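Local coordinates for protein HNH endonuclease (Geobacter metallireducens, PDB 4H9D) that acts as a manganese-dependent HNH nicking endonuclease, probably cutting one strand of duplex DNA, and carries a bound zinc ion, at residues R21-R24 with R25-W28; G36-H39 with Y40-E43; C73-C76 with N77-K81; Y82-P85 with V86-E89. One frame throughout, in Å; residues are numbered along the deposited sequence.

Interaction 1: R21-R24 with R25-W28; sequences RELR and RSQW
Leu23 and Ser26 meet where the backbone turns sharply between two helices, and this is the close-packed side of the contact. The hydroxyl OG of Ser26 donates to Leu23 O at 2.7 Å, coming in tilted 23° from the carbonyl plane, and the amide of the same serine adds a weak bond to that oxygen. Beyond it, methyl CD1 of Leu23 lies 3.7 Å from CZ3 of the Trp28 indole, approaching the ring obliquely. Leucine CG stands opposite the backbone nitrogen (chi1 -174°), which carries the isobutyl end toward the tryptophan; both side chains also rest on Val69 of strand 69-73. The junction links helix 10-24 to helix 27-34, and Ser26 is the N-cap of the second helix, its OG accepting from the amide of Trp29. Replacing the serine by an alanine would probably leave the Trp29 amide without its cap and take one donor from Leu23 O, so that the turn is less firmly set.

The other side is looser and faces solvent. There NH2 of Arg25 forms a salt bridge with OE1 of Glu22 at 2.8 Å, though its N-H is poorly directed and the hydrogen bond weak; the oxygen sits at the guanidinium edge, the two planes 75° apart. Arg25 NE makes only a weak bond to Arg21 O, 3.4 Å away, while the Arg25 amide binds Glu22 O at 3.2 Å from above the carbonyl plane.

Interaction 2: G36-H39 with Y40-E43; sequences GICH and YCGE. With ZN (zinc ion), chain D.
Cys38 and Glu43 close a tight loop: the amide N of Cys38 gives an almost straight bond (174°) to Glu43 O at 3.0 Å. The carbonyl of Cys38 is used as well, Gly42 N reaching Cys38 O at 2.7 Å. Gly42 has positive phi, a conformation that favours glycine, and it turns the chain back toward its start.

The thiolate has more partners. Cys38 SG lies 2.3 Å from the zinc ion, as does SG of Cys41, and Cys38 SG also receives two weak N-H...S bonds, from the amides of Tyr40 and Cys41, each 3.6 Å away. These amides would be expected to ease the negative charge on the sulfur. Next to the metal loop, His39 and Tyr40 form a T-shaped pair, the edge of the imidazole toward the phenol face, ring planes 76° apart, with His39 ND1 4.0 Å above the Tyr40 ring and shifted toward its rim. The phenol hydroxyl OH of Tyr40 is hydrogen-bonded to Asp53 of strand 50-54, and its ring meets Trp88 edge-to-face.

A CxxC pair followed by glycine, with backbone amides directed at the first sulfur, resembles a zinc knuckle; Cys73 and Cys76 complete the four-cysteine site.

Interaction 3: C73-C76 with N77-K81; sequences CKEC and NNRKK. With ZN (zinc ion), chain D.
Asn77 opens 77-81 by giving its backbone N to Cys73 O, 2.9 Å away, in the first turn of helix 74-82. Asn78 follows with a weak backbone bond to Lys74 O.

Next comes Arg79, whose N binds Glu75 O at 3.1 Å. Its chain runs extended from CG to NE beside that of Glu75, the two pointing the same way, and NE comes 3.3 Å from Glu75 CG at the edge of the guanidinium. OE2 of Glu75 stays 3.8 Å from Arg79 NE and well out of its plane, a long, purely electrostatic salt bridge; the firmer partner of OE2 is the hydroxyl of Tyr91. A leucine in place of Arg79 is likely to leave the Glu75 carboxylate without this neighbouring positive charge. Lys80 N reaches Cys76 O at 3.1 Å, and Lys81 bends its NZ back weakly to Asn77 O while packing on Ile44 of the second subunit.

The helix begins at the metal. Cys73 is its N-cap, with SG accepting from Cys76 N at 3.6 Å; Cys73 SG and Cys76 SG each bind the zinc ion at 2.5 Å. This second CxxC pair starts the helix that follows antiparallel strands 50-54 and 69-73, consistent with the beta-beta-alpha metal motif of HNH nucleases.

Interaction 4: Y82-P85 with V86-E89; sequences YLLP and VEWE
Leu84 O is gripped by two amides, Glu87 N at 2.7 Å and Trp88 N at 3.1 Å, which reach it from opposite faces of its carbonyl plane. They fix the first turn of helix 85-92, with Leu84 as N-cap and Pro85 in the first helical position. Three residues on from the cap, Glu87 supplies one half of a capping box: its OE1 accepts from Leu84 N at 3.1 Å, N-H...O angle 159°, on the anti side of the carboxylate. The reciprocal half is absent, since leucine has no polar side-chain atom to offer. With CG opposite its own carbonyl carbon (chi1 -58°) and the chain extended beyond, the glutamate lies alongside Leu84 and folds back over the start of the helix. The same OE1 also takes part in a salt bridge to Arg35 of the second subunit, so the cap is tied into the assembly.

Leu83, just before the cap, meets Trp88, four residues after the cap, in the manner of a hydrophobic staple. Its CD1 approaches the edge of the Trp88 indole, 4.3 Å from CE3, and its CD2 packs 3.6 Å from Glu87 OE1. The indole also meets the rings of Tyr40 (edge-to-face) and Tyr91 and packs on Arg79 and Lys80 of helix 74-82. One residue on, Glu89 N makes a weak bond of 3.4 Å to Pro85 O.

How the interactions relate
Interactions 2 and 3 share the zinc ion, each giving two of its four cysteines, and their centres are 11 Å apart. Tyr40 packs directly against the second cysteine pair, its CB 3.4 Å from Cys76 SG. Interaction 4 continues the same chain out of helix 74-82 and returns Trp88 to this site: its CZ2 lies 3.6 Å from Tyr40 CD1, and its CZ3 3.5 Å from Lys80 N. The Trp88 side chain is about 7 Å from the zinc, whereas a magnesium ion lies about 6 Å from the Tyr82 side chain, too far to be its ligand. Interaction 1 stands apart, its nearest atoms about 10 Å from those of interactions 2 and 3 and about 18 Å from those of interaction 4.

Interaction 1: R21-R24 with R25-W28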
ATOM      1  N   ARG A  21      -4.791 -24.243   5.642  1.00 38.07           N
ATOM      2  CA  ARG A  21      -4.986 -25.002   4.413  1.00 45.20           C
ATOM      3  C   ARG A  21      -5.772 -26.279   4.684  1.00 45.90           C
ATOM      4  O   ARG A  21      -6.529 -26.751   3.842  1.00 44.64           O
ATOM      5  CB  ARG A  21      -3.636 -25.359   3.807  1.00 61.01           C
ATOM      6  CG  ARG A  21      -2.953 -24.217   3.083  1.00 71.43           C
ATOM      7  CD  ARG A  21      -1.476 -24.541   2.877  1.00 78.69           C
ATOM      8  NE  ARG A  21      -1.251 -25.977   2.688  1.00 83.96           N
ATOM      9  CZ  ARG A  21      -0.072 -26.581   2.833  1.00 84.38           C
ATOM     10  NH1 ARG A  21       1.007 -25.875   3.168  1.00 79.04           N
ATOM     11  NH2 ARG A  21       0.024 -27.898   2.671  1.00 88.90           N
ATOM     12  N   GLU A  22      -5.585 -26.839   5.866  1.00 49.73           N
ATOM     13  CA  GLU A  22      -6.277 -28.060   6.241  1.00 50.92           C
ATOM     14  C   GLU A  22      -7.682 -27.714   6.677  1.00 46.75           C
ATOM     15  O   GLU A  22      -8.622 -28.447   6.409  1.00 45.40           O
ATOM     16  CB  GLU A  22      -5.550 -28.735   7.404  1.00 55.97           C
ATOM     17  CG  GLU A  22      -5.974 -30.157   7.690  1.00 53.59           C
ATOM     18  CD  GLU A  22      -5.362 -31.144   6.710  1.00 66.83           C
ATOM     19  OE1 GLU A  22      -4.251 -30.864   6.205  1.00 73.12           O
ATOM     20  OE2 GLU A  22      -5.978 -32.203   6.459  1.00 67.89           O
ATOM     21  N   LEU A  23      -7.821 -26.588   7.364  1.00 45.53           N
ATOM     22  CA  LEU A  23      -9.121 -26.172   7.869  1.00 40.05           C
ATOM     23  C   LEU A  23     -10.007 -25.751   6.726  1.00 39.77           C
ATOM     24  O   LEU A  23     -11.222 -25.902   6.785  1.00 42.55           O
ATOM     25  CB  LEU A  23      -8.961 -25.024   8.878  1.00 34.91           C
ATOM     26  CG  LEU A  23     -10.184 -24.506   9.647  1.00 37.02           C
ATOM     27  CD1 LEU A  23     -10.864 -25.625  10.405  1.00 35.44           C
ATOM     28  CD2 LEU A  23      -9.732 -23.429  10.607  1.00 38.37           C
ATOM     29  N   ARG A  24      -9.387 -25.242   5.671  1.00 42.34           N
ATOM     30  CA  ARG A  24     -10.125 -24.781   4.512  1.00 39.93           C
ATOM     31  C   ARG A  24     -10.727 -25.944   3.734  1.00 40.85           C
ATOM     32  O   ARG A  24     -11.715 -25.777   3.019  1.00 43.58           O
ATOM     33  CB  ARG A  24      -9.199 -23.970   3.621  1.00 49.94           C
ATOM     34  CG  ARG A  24      -9.879 -23.303   2.456  1.00 56.87           C
ATOM     35  CD  ARG A  24      -8.863 -22.538   1.620  1.00 61.16           C
ATOM     36  NE  ARG A  24      -8.202 -21.493   2.397  1.00 63.57           N
ATOM     37  CZ  ARG A  24      -6.881 -21.366   2.505  1.00 65.24           C
ATOM     38  NH1 ARG A  24      -6.075 -22.223   1.883  1.00 67.11           N
ATOM     39  NH2 ARG A  24      -6.364 -20.378   3.228  1.00 61.59           N
ATOM     40  N   ARG A  25     -10.135 -27.124   3.877  1.00 52.15           N
ATOM     41  CA  ARG A  25     -10.616 -28.312   3.183  1.00 47.28           C
ATOM     42  C   ARG A  25     -11.618 -29.139   3.983  1.00 48.86           C
ATOM     43  O   ARG A  25     -12.149 -30.108   3.479  1.00 51.05           O
ATOM     44  CB  ARG A  25      -9.436 -29.200   2.794  1.00 54.67           C
ATOM     45  CG  ARG A  25      -8.551 -28.574   1.737  1.00 66.77           C
ATOM     46  CD  ARG A  25      -7.433 -29.505   1.318  1.00 77.80           C
ATOM     47  NE  ARG A  25      -6.552 -29.811   2.439  1.00 83.30           N
ATOM     48  CZ  ARG A  25      -5.574 -30.706   2.390  1.00 90.65           C
ATOM     49  NH1 ARG A  25      -5.357 -31.382   1.267  1.00 94.70           N
ATOM     50  NH2 ARG A  25      -4.822 -30.931   3.461  1.00 90.16           N
ATOM     51  N   SER A  26     -11.878 -28.755   5.224  1.00 53.80           N
ATOM     52  CA  SER A  26     -12.798 -29.492   6.081  1.00 53.26           C
ATOM     53  C   SER A  26     -14.251 -29.379   5.652  1.00 56.91           C
ATOM     54  O   SER A  26     -14.650 -28.387   5.064  1.00 58.40           O
ATOM     55  CB  SER A  26     -12.668 -28.992   7.528  1.00 34.45           C
ATOM     56  OG  SER A  26     -13.131 -27.653   7.655  1.00 38.26           O
ATOM     57  N   GLN A  27     -15.041 -30.397   5.970  1.00 52.56           N
ATOM     58  CA  GLN A  27     -16.466 -30.402   5.647  1.00 54.64           C
ATOM     59  C   GLN A  27     -17.064 -29.166   6.288  1.00 51.11           C
ATOM     60  O   GLN A  27     -17.889 -28.472   5.688  1.00 46.22           O
ATOM     61  CB  GLN A  27     -17.145 -31.639   6.245  1.00 68.38           C
ATOM     62  CG  GLN A  27     -16.443 -32.956   5.921  1.00 75.40           C
ATOM     63  CD  GLN A  27     -16.660 -33.402   4.486  1.00 81.85           C
ATOM     64  OE1 GLN A  27     -16.720 -32.575   3.575  1.00 80.13           O
ATOM     65  NE2 GLN A  27     -16.769 -34.716   4.276  1.00 82.74           N
ATOM     66  N   TRP A  28     -16.624 -28.916   7.519  1.00 58.66           N
ATOM     67  CA  TRP A  28     -17.058 -27.785   8.339  1.00 58.15           C
ATOM     68  C   TRP A  28     -16.946 -26.450   7.618  1.00 61.53           C
ATOM     69  O   TRP A  28     -17.849 -25.617   7.702  1.00 67.92           O
ATOM     70  CB  TRP A  28     -16.227 -27.732   9.639  1.00 46.09           C
ATOM     71  CG  TRP A  28     -16.440 -26.484  10.443  1.00 45.19           C
ATOM     72  CD1 TRP A  28     -17.493 -26.216  11.258  1.00 47.31           C
ATOM     73  CD2 TRP A  28     -15.647 -25.290  10.402  1.00 42.60           C
ATOM     74  NE1 TRP A  28     -17.419 -24.923  11.723  1.00 44.59           N
ATOM     75  CE2 TRP A  28     -16.294 -24.331  11.212  1.00 42.28           C
ATOM     76  CE3 TRP A  28     -14.456 -24.935   9.759  1.00 44.18           C
ATOM     77  CZ2 TRP A  28     -15.790 -23.029  11.396  1.00 40.75           C
ATOM     78  CZ3 TRP A  28     -13.953 -23.648   9.940  1.00 41.05           C
ATOM     79  CH2 TRP A  28     -14.622 -22.711  10.753  1.00 42.75           C
TER

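Interaction 2: G36-H39 with Y40-E43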
ATOM      1  N   GLY A  36     -23.025 -19.140   2.155  1.00 54.24           N
ATOM      2  CA  GLY A  36     -22.792 -17.930   1.383  1.00 56.94           C
ATOM      3  C   GLY A  36     -22.950 -16.580   2.056  1.00 57.99           C
ATOM      4  O   GLY A  36     -23.231 -15.583   1.390  1.00 63.50           O
ATOM      5  N   ILE A  37     -22.768 -16.529   3.370  1.00 43.15           N
ATOM      6  CA  ILE A  37     -22.898 -15.264   4.096  1.00 38.75           C
ATOM      7  C   ILE A  37     -21.528 -14.680   4.422  1.00 41.05           C
ATOM      8  O   ILE A  37     -20.687 -15.363   4.991  1.00 38.83           O
ATOM      9  CB  ILE A  37     -23.668 -15.458   5.409  1.00 31.56           C
ATOM     10  CG1 ILE A  37     -25.116 -15.857   5.105  1.00 35.25           C
ATOM     11  CG2 ILE A  37     -23.619 -14.180   6.230  1.00 31.49           C
ATOM     12  CD1 ILE A  37     -25.873 -14.857   4.241  1.00 44.41           C
ATOM     13  N   CYS A  38     -21.293 -13.432   4.032  1.00 37.32           N
ATOM     14  CA  CYS A  38     -20.020 -12.775   4.320  1.00 31.69           C
ATOM     15  C   CYS A  38     -20.059 -12.292   5.766  1.00 33.57           C
ATOM     16  O   CYS A  38     -20.966 -11.564   6.165  1.00 38.63           O
ATOM     17  CB  CYS A  38     -19.815 -11.588   3.396  1.00 39.56           C
ATOM     18  SG  CYS A  38     -18.423 -10.577   3.882  1.00 53.36           S
ATOM     19  N   HIS A  39     -19.071 -12.687   6.551  1.00 31.11           N
ATOM     20  CA  HIS A  39     -19.050 -12.332   7.962  1.00 29.73           C
ATOM     21  C   HIS A  39     -19.024 -10.849   8.290  1.00 32.94           C
ATOM     22  O   HIS A  39     -19.577 -10.434   9.317  1.00 34.27           O
ATOM     23  CB  HIS A  39     -17.878 -13.011   8.650  1.00 37.78           C
ATOM     24  CG  HIS A  39     -17.849 -12.787  10.122  1.00 43.16           C
ATOM     25  ND1 HIS A  39     -16.956 -11.926  10.727  1.00 50.04           N
ATOM     26  CD2 HIS A  39     -18.627 -13.282  11.113  1.00 46.40           C
ATOM     27  CE1 HIS A  39     -17.186 -11.899  12.028  1.00 51.32           C
ATOM     28  NE2 HIS A  39     -18.194 -12.714  12.289  1.00 48.41           N
ATOM     29  N   TYR A  40     -18.399 -10.054   7.422  1.00 41.79           N
ATOM     30  CA  TYR A  40     -18.298  -8.621   7.656  1.00 41.53           C
ATOM     31  C   TYR A  40     -19.527  -7.852   7.209  1.00 45.38           C
ATOM     32  O   TYR A  40     -20.153  -7.168   8.018  1.00 45.91           O
ATOM     33  CB  TYR A  40     -17.032  -8.074   6.987  1.00 44.61           C
ATOM     34  CG  TYR A  40     -15.783  -8.681   7.587  1.00 41.87           C
ATOM     35  CD1 TYR A  40     -15.467  -8.466   8.943  1.00 38.66           C
ATOM     36  CD2 TYR A  40     -14.963  -9.545   6.843  1.00 42.26           C
ATOM     37  CE1 TYR A  40     -14.376  -9.098   9.547  1.00 35.36           C
ATOM     38  CE2 TYR A  40     -13.861 -10.191   7.439  1.00 39.23           C
ATOM     39  CZ  TYR A  40     -13.583  -9.956   8.791  1.00 40.34           C
ATOM     40  OH  TYR A  40     -12.524 -10.577   9.402  1.00 41.83           O
ATOM     41  N   CYS A  41     -19.904  -7.966   5.938  1.00 40.29           N
ATOM     42  CA  CYS A  41     -21.080  -7.226   5.483  1.00 41.12           C
ATOM     43  C   CYS A  41     -22.420  -7.966   5.567  1.00 41.73           C
ATOM     44  O   CYS A  41     -23.462  -7.361   5.377  1.00 44.06           O
ATOM     45  CB  CYS A  41     -20.858  -6.693   4.066  1.00 39.35           C
ATOM     46  SG  CYS A  41     -20.622  -7.936   2.796  1.00 47.81           S
ATOM     47  N   GLY A  42     -22.393  -9.260   5.859  1.00 38.01           N
ATOM     48  CA  GLY A  42     -23.631 -10.016   5.979  1.00 34.03           C
ATOM     49  C   GLY A  42     -24.386 -10.179   4.668  1.00 39.26           C
ATOM     50  O   GLY A  42     -25.521 -10.662   4.647  1.00 41.16           O
ATOM     51  N   GLU A  43     -23.759  -9.768   3.570  1.00 50.21           N
ATOM     52  CA  GLU A  43     -24.361  -9.874   2.254  1.00 54.17           C
ATOM     53  C   GLU A  43     -24.217 -11.322   1.806  1.00 54.58           C
ATOM     54  O   GLU A  43     -23.401 -12.051   2.353  1.00 52.60           O
ATOM     55  CB  GLU A  43     -23.629  -8.948   1.287  1.00 71.60           C
ATOM     56  CG  GLU A  43     -24.318  -8.786  -0.043  1.00 78.68           C
ATOM     57  CD  GLU A  43     -23.635  -7.766  -0.924  1.00 89.69           C
ATOM     58  OE1 GLU A  43     -23.182  -6.728  -0.389  1.00 90.53           O
ATOM     59  OE2 GLU A  43     -23.567  -7.999  -2.152  1.00 94.39           O
TER
HETATM   60 ZN    ZN D 201     -18.415  -8.611   2.661  1.00 51.95          ZN

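Interaction 3: C73-C76 with N77-K81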
ATOM      1  N   CYS A  73     -16.077 -11.913   1.757  1.00 46.14           N
ATOM      2  CA  CYS A  73     -16.150 -11.643   0.318  1.00 49.12           C
ATOM      3  C   CYS A  73     -14.928 -10.830  -0.108  1.00 55.07           C
ATOM      4  O   CYS A  73     -14.262 -10.205   0.719  1.00 50.31           O
ATOM      5  CB  CYS A  73     -17.421 -10.863  -0.026  1.00 49.62           C
ATOM      6  SG  CYS A  73     -17.372  -9.091   0.399  1.00 58.38           S
ATOM      7  N   LYS A  74     -14.637 -10.843  -1.403  1.00 71.53           N
ATOM      8  CA  LYS A  74     -13.491 -10.130  -1.959  1.00 74.20           C
ATOM      9  C   LYS A  74     -13.253  -8.733  -1.361  1.00 72.83           C
ATOM     10  O   LYS A  74     -12.213  -8.474  -0.747  1.00 69.66           O
ATOM     11  CB  LYS A  74     -13.666 -10.050  -3.483  1.00 84.90           C
ATOM     12  CG  LYS A  74     -12.630  -9.237  -4.244  1.00 90.14           C
ATOM     13  CD  LYS A  74     -12.787  -9.448  -5.749  1.00 95.63           C
ATOM     14  CE  LYS A  74     -14.225  -9.208  -6.217  1.00 99.02           C
ATOM     15  NZ  LYS A  74     -14.425  -9.525  -7.664  1.00103.53           N
ATOM     16  N   GLU A  75     -14.235  -7.851  -1.532  1.00 67.03           N
ATOM     17  CA  GLU A  75     -14.179  -6.468  -1.060  1.00 65.75           C
ATOM     18  C   GLU A  75     -13.876  -6.290   0.430  1.00 61.15           C
ATOM     19  O   GLU A  75     -12.994  -5.513   0.809  1.00 61.57           O
ATOM     20  CB  GLU A  75     -15.496  -5.780  -1.405  1.00 94.03           C
ATOM     21  CG  GLU A  75     -15.546  -4.300  -1.111  1.00103.57           C
ATOM     22  CD  GLU A  75     -16.866  -3.683  -1.537  1.00115.41           C
ATOM     23  OE1 GLU A  75     -17.202  -3.781  -2.737  1.00117.75           O
ATOM     24  OE2 GLU A  75     -17.570  -3.105  -0.677  1.00119.45           O
ATOM     25  N   CYS A  76     -14.619  -6.999   1.274  1.00 57.71           N
ATOM     26  CA  CYS A  76     -14.426  -6.917   2.717  1.00 58.23           C
ATOM     27  C   CYS A  76     -13.059  -7.441   3.135  1.00 53.56           C
ATOM     28  O   CYS A  76     -12.395  -6.860   3.999  1.00 52.06           O
ATOM     29  CB  CYS A  76     -15.506  -7.717   3.460  1.00 58.41           C
ATOM     30  SG  CYS A  76     -17.037  -6.813   3.814  1.00 56.94           S
ATOM     31  N   ASN A  77     -12.634  -8.540   2.528  1.00 55.72           N
ATOM     32  CA  ASN A  77     -11.355  -9.118   2.900  1.00 54.39           C
ATOM     33  C   ASN A  77     -10.172  -8.175   2.721  1.00 55.40           C
ATOM     34  O   ASN A  77      -9.269  -8.163   3.565  1.00 59.58           O
ATOM     35  CB  ASN A  77     -11.103 -10.406   2.127  1.00 52.84           C
ATOM     36  CG  ASN A  77      -9.819 -11.071   2.540  1.00 53.94           C
ATOM     37  OD1 ASN A  77      -9.600 -11.346   3.723  1.00 55.93           O
ATOM     38  ND2 ASN A  77      -8.952 -11.329   1.572  1.00 54.05           N
ATOM     39  N   ASN A  78     -10.166  -7.399   1.634  1.00 54.65           N
ATOM     40  CA  ASN A  78      -9.076  -6.454   1.360  1.00 59.31           C
ATOM     41  C   ASN A  78      -9.210  -5.191   2.192  1.00 59.55           C
ATOM     42  O   ASN A  78      -8.283  -4.802   2.901  1.00 60.35           O
ATOM     43  CB  ASN A  78      -9.068  -6.067  -0.112  1.00 62.92           C
ATOM     44  CG  ASN A  78      -8.943  -7.267  -1.016  1.00 68.19           C
ATOM     45  OD1 ASN A  78      -7.934  -7.975  -0.987  1.00 65.61           O
ATOM     46  ND2 ASN A  78      -9.971  -7.514  -1.819  1.00 71.05           N
ATOM     47  N   ARG A  79     -10.373  -4.551   2.083  1.00 53.46           N
ATOM     48  CA  ARG A  79     -10.660  -3.334   2.816  1.00 52.31           C
ATOM     49  C   ARG A  79     -10.328  -3.458   4.291  1.00 50.24           C
ATOM     50  O   ARG A  79      -9.976  -2.473   4.932  1.00 50.28           O
ATOM     51  CB  ARG A  79     -12.132  -2.963   2.661  1.00 52.44           C
ATOM     52  CG  ARG A  79     -12.442  -2.199   1.398  1.00 58.09           C
ATOM     53  CD  ARG A  79     -13.929  -2.224   1.081  1.00 63.96           C
ATOM     54  NE  ARG A  79     -14.259  -1.391  -0.073  1.00 70.62           N
ATOM     55  CZ  ARG A  79     -14.291  -0.061  -0.044  1.00 78.72           C
ATOM     56  NH1 ARG A  79     -14.015   0.587   1.084  1.00 80.48           N
ATOM     57  NH2 ARG A  79     -14.588   0.626  -1.142  1.00 84.43           N
ATOM     58  N   LYS A  80     -10.443  -4.657   4.839  1.00 56.07           N
ATOM     59  CA  LYS A  80     -10.146  -4.836   6.244  1.00 55.44           C
ATOM     60  C   LYS A  80      -8.634  -4.752   6.427  1.00 59.29           C
ATOM     61  O   LYS A  80      -8.146  -4.539   7.535  1.00 60.79           O
ATOM     62  CB  LYS A  80     -10.680  -6.187   6.743  1.00 56.64           C
ATOM     63  CG  LYS A  80     -10.542  -6.376   8.252  1.00 59.31           C
ATOM     64  CD  LYS A  80     -11.041  -7.726   8.732  1.00 63.33           C
ATOM     65  CE  LYS A  80     -10.831  -7.884  10.239  1.00 65.38           C
ATOM     66  NZ  LYS A  80     -11.465  -6.767  11.022  1.00 63.46           N
ATOM     67  N   LYS A  81      -7.898  -4.904   5.328  1.00 61.59           N
ATOM     68  CA  LYS A  81      -6.437  -4.850   5.369  1.00 62.59           C
ATOM     69  C   LYS A  81      -5.817  -3.488   5.083  1.00 64.65           C
ATOM     70  O   LYS A  81      -4.824  -3.123   5.709  1.00 67.65           O
ATOM     71  CB  LYS A  81      -5.830  -5.881   4.411  1.00 67.21           C
ATOM     72  CG  LYS A  81      -5.467  -7.210   5.082  1.00 68.27           C
ATOM     73  CD  LYS A  81      -4.734  -8.176   4.140  1.00 72.41           C
ATOM     74  CE  LYS A  81      -5.637  -8.711   3.026  1.00 75.43           C
ATOM     75  NZ  LYS A  81      -6.207  -7.626   2.170  1.00 77.65           N
TER
HETATM   76 ZN    ZN D 201     -18.415  -8.611   2.661  1.00 51.95          ZN

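Interaction 4: Y82-P85 with V86-E89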
ATOM      1  N   TYR A  82      -6.380  -2.731   4.148  1.00 50.62           N
ATOM      2  CA  TYR A  82      -5.809  -1.427   3.836  1.00 47.84           C
ATOM      3  C   TYR A  82      -6.546  -0.211   4.402  1.00 49.76           C
ATOM      4  O   TYR A  82      -6.151   0.921   4.140  1.00 52.23           O
ATOM      5  CB  TYR A  82      -5.635  -1.276   2.321  1.00 50.42           C
ATOM      6  CG  TYR A  82      -6.904  -1.052   1.525  1.00 53.50           C
ATOM      7  CD1 TYR A  82      -7.617   0.152   1.620  1.00 54.22           C
ATOM      8  CD2 TYR A  82      -7.371  -2.028   0.642  1.00 53.32           C
ATOM      9  CE1 TYR A  82      -8.765   0.377   0.849  1.00 54.56           C
ATOM     10  CE2 TYR A  82      -8.517  -1.820  -0.140  1.00 53.31           C
ATOM     11  CZ  TYR A  82      -9.210  -0.619  -0.033  1.00 56.17           C
ATOM     12  OH  TYR A  82     -10.343  -0.421  -0.792  1.00 56.02           O
ATOM     13  N   LEU A  83      -7.619  -0.422   5.157  1.00 50.27           N
ATOM     14  CA  LEU A  83      -8.335   0.706   5.750  1.00 50.07           C
ATOM     15  C   LEU A  83      -7.935   0.726   7.219  1.00 52.95           C
ATOM     16  O   LEU A  83      -7.807  -0.336   7.827  1.00 55.52           O
ATOM     17  CB  LEU A  83      -9.850   0.519   5.651  1.00 42.89           C
ATOM     18  CG  LEU A  83     -10.632   0.617   4.337  1.00 43.58           C
ATOM     19  CD1 LEU A  83     -12.123   0.613   4.661  1.00 40.75           C
ATOM     20  CD2 LEU A  83     -10.288   1.880   3.594  1.00 42.16           C
ATOM     21  N   LEU A  84      -7.726   1.906   7.801  1.00 62.64           N
ATOM     22  CA  LEU A  84      -7.344   1.950   9.214  1.00 64.21           C
ATOM     23  C   LEU A  84      -8.588   1.681  10.049  1.00 68.25           C
ATOM     24  O   LEU A  84      -9.709   1.962   9.623  1.00 68.44           O
ATOM     25  CB  LEU A  84      -6.775   3.313   9.625  1.00 62.35           C
ATOM     26  CG  LEU A  84      -5.687   4.097   8.883  1.00 63.88           C
ATOM     27  CD1 LEU A  84      -4.510   3.214   8.496  1.00 63.74           C
ATOM     28  CD2 LEU A  84      -6.337   4.743   7.686  1.00 56.17           C
ATOM     29  N   PRO A  85      -8.404   1.158  11.265  1.00 72.62           N
ATOM     30  CA  PRO A  85      -9.524   0.852  12.158  1.00 69.24           C
ATOM     31  C   PRO A  85     -10.726   1.806  12.131  1.00 74.72           C
ATOM     32  O   PRO A  85     -11.851   1.395  12.410  1.00 74.71           O
ATOM     33  CB  PRO A  85      -8.854   0.777  13.536  1.00 55.31           C
ATOM     34  CG  PRO A  85      -7.565   1.535  13.349  1.00 58.81           C
ATOM     35  CD  PRO A  85      -7.135   1.083  11.997  1.00 62.56           C
ATOM     36  N   VAL A  86     -10.505   3.066  11.785  1.00 73.20           N
ATOM     37  CA  VAL A  86     -11.604   4.023  11.763  1.00 75.74           C
ATOM     38  C   VAL A  86     -12.308   4.122  10.422  1.00 74.27           C
ATOM     39  O   VAL A  86     -13.490   4.461  10.368  1.00 70.42           O
ATOM     40  CB  VAL A  86     -11.128   5.427  12.166  1.00 80.01           C
ATOM     41  CG1 VAL A  86     -11.252   5.597  13.667  1.00 78.26           C
ATOM     42  CG2 VAL A  86      -9.673   5.626  11.729  1.00 84.57           C
ATOM     43  N   GLU A  87     -11.582   3.856   9.340  1.00 57.65           N
ATOM     44  CA  GLU A  87     -12.184   3.908   8.015  1.00 58.45           C
ATOM     45  C   GLU A  87     -13.021   2.633   7.887  1.00 59.41           C
ATOM     46  O   GLU A  87     -14.062   2.613   7.224  1.00 60.49           O
ATOM     47  CB  GLU A  87     -11.106   3.935   6.919  1.00 66.34           C
ATOM     48  CG  GLU A  87     -10.109   5.105   6.993  1.00 71.76           C
ATOM     49  CD  GLU A  87      -9.070   5.103   5.852  1.00 73.57           C
ATOM     50  OE1 GLU A  87      -8.372   4.075   5.653  1.00 71.17           O
ATOM     51  OE2 GLU A  87      -8.944   6.140   5.159  1.00 74.09           O
ATOM     52  N   TRP A  88     -12.555   1.570   8.543  1.00 72.55           N
ATOM     53  CA  TRP A  88     -13.239   0.287   8.514  1.00 69.68           C
ATOM     54  C   TRP A  88     -14.594   0.426   9.182  1.00 71.79           C
ATOM     55  O   TRP A  88     -15.625   0.156   8.561  1.00 68.21           O
ATOM     56  CB  TRP A  88     -12.403  -0.774   9.227  1.00 51.36           C
ATOM     57  CG  TRP A  88     -13.059  -2.126   9.307  1.00 54.82           C
ATOM     58  CD1 TRP A  88     -13.465  -2.771  10.436  1.00 52.96           C
ATOM     59  CD2 TRP A  88     -13.381  -2.997   8.213  1.00 55.65           C
ATOM     60  NE1 TRP A  88     -14.019  -3.990  10.118  1.00 53.80           N
ATOM     61  CE2 TRP A  88     -13.980  -4.151   8.759  1.00 52.28           C
ATOM     62  CE3 TRP A  88     -13.221  -2.914   6.827  1.00 53.91           C
ATOM     63  CZ2 TRP A  88     -14.419  -5.209   7.968  1.00 49.15           C
ATOM     64  CZ3 TRP A  88     -13.658  -3.965   6.044  1.00 51.67           C
ATOM     65  CH2 TRP A  88     -14.250  -5.096   6.616  1.00 46.38           C
ATOM     66  N   GLU A  89     -14.598   0.852  10.444  1.00 80.88           N
ATOM     67  CA  GLU A  89     -15.847   1.034  11.173  1.00 81.01           C
ATOM     68  C   GLU A  89     -16.843   1.740  10.269  1.00 78.81           C
ATOM     69  O   GLU A  89     -17.896   1.201   9.947  1.00 81.22           O
ATOM     70  CB  GLU A  89     -15.623   1.875  12.430  1.00112.32           C
ATOM     71  CG  GLU A  89     -15.712   1.097  13.734  1.00122.19           C
ATOM     72  CD  GLU A  89     -14.557   0.133  13.934  1.00129.19           C
ATOM     73  OE1 GLU A  89     -14.352  -0.743  13.068  1.00131.35           O
ATOM     74  OE2 GLU A  89     -13.855   0.247  14.964  1.00132.51           O
TER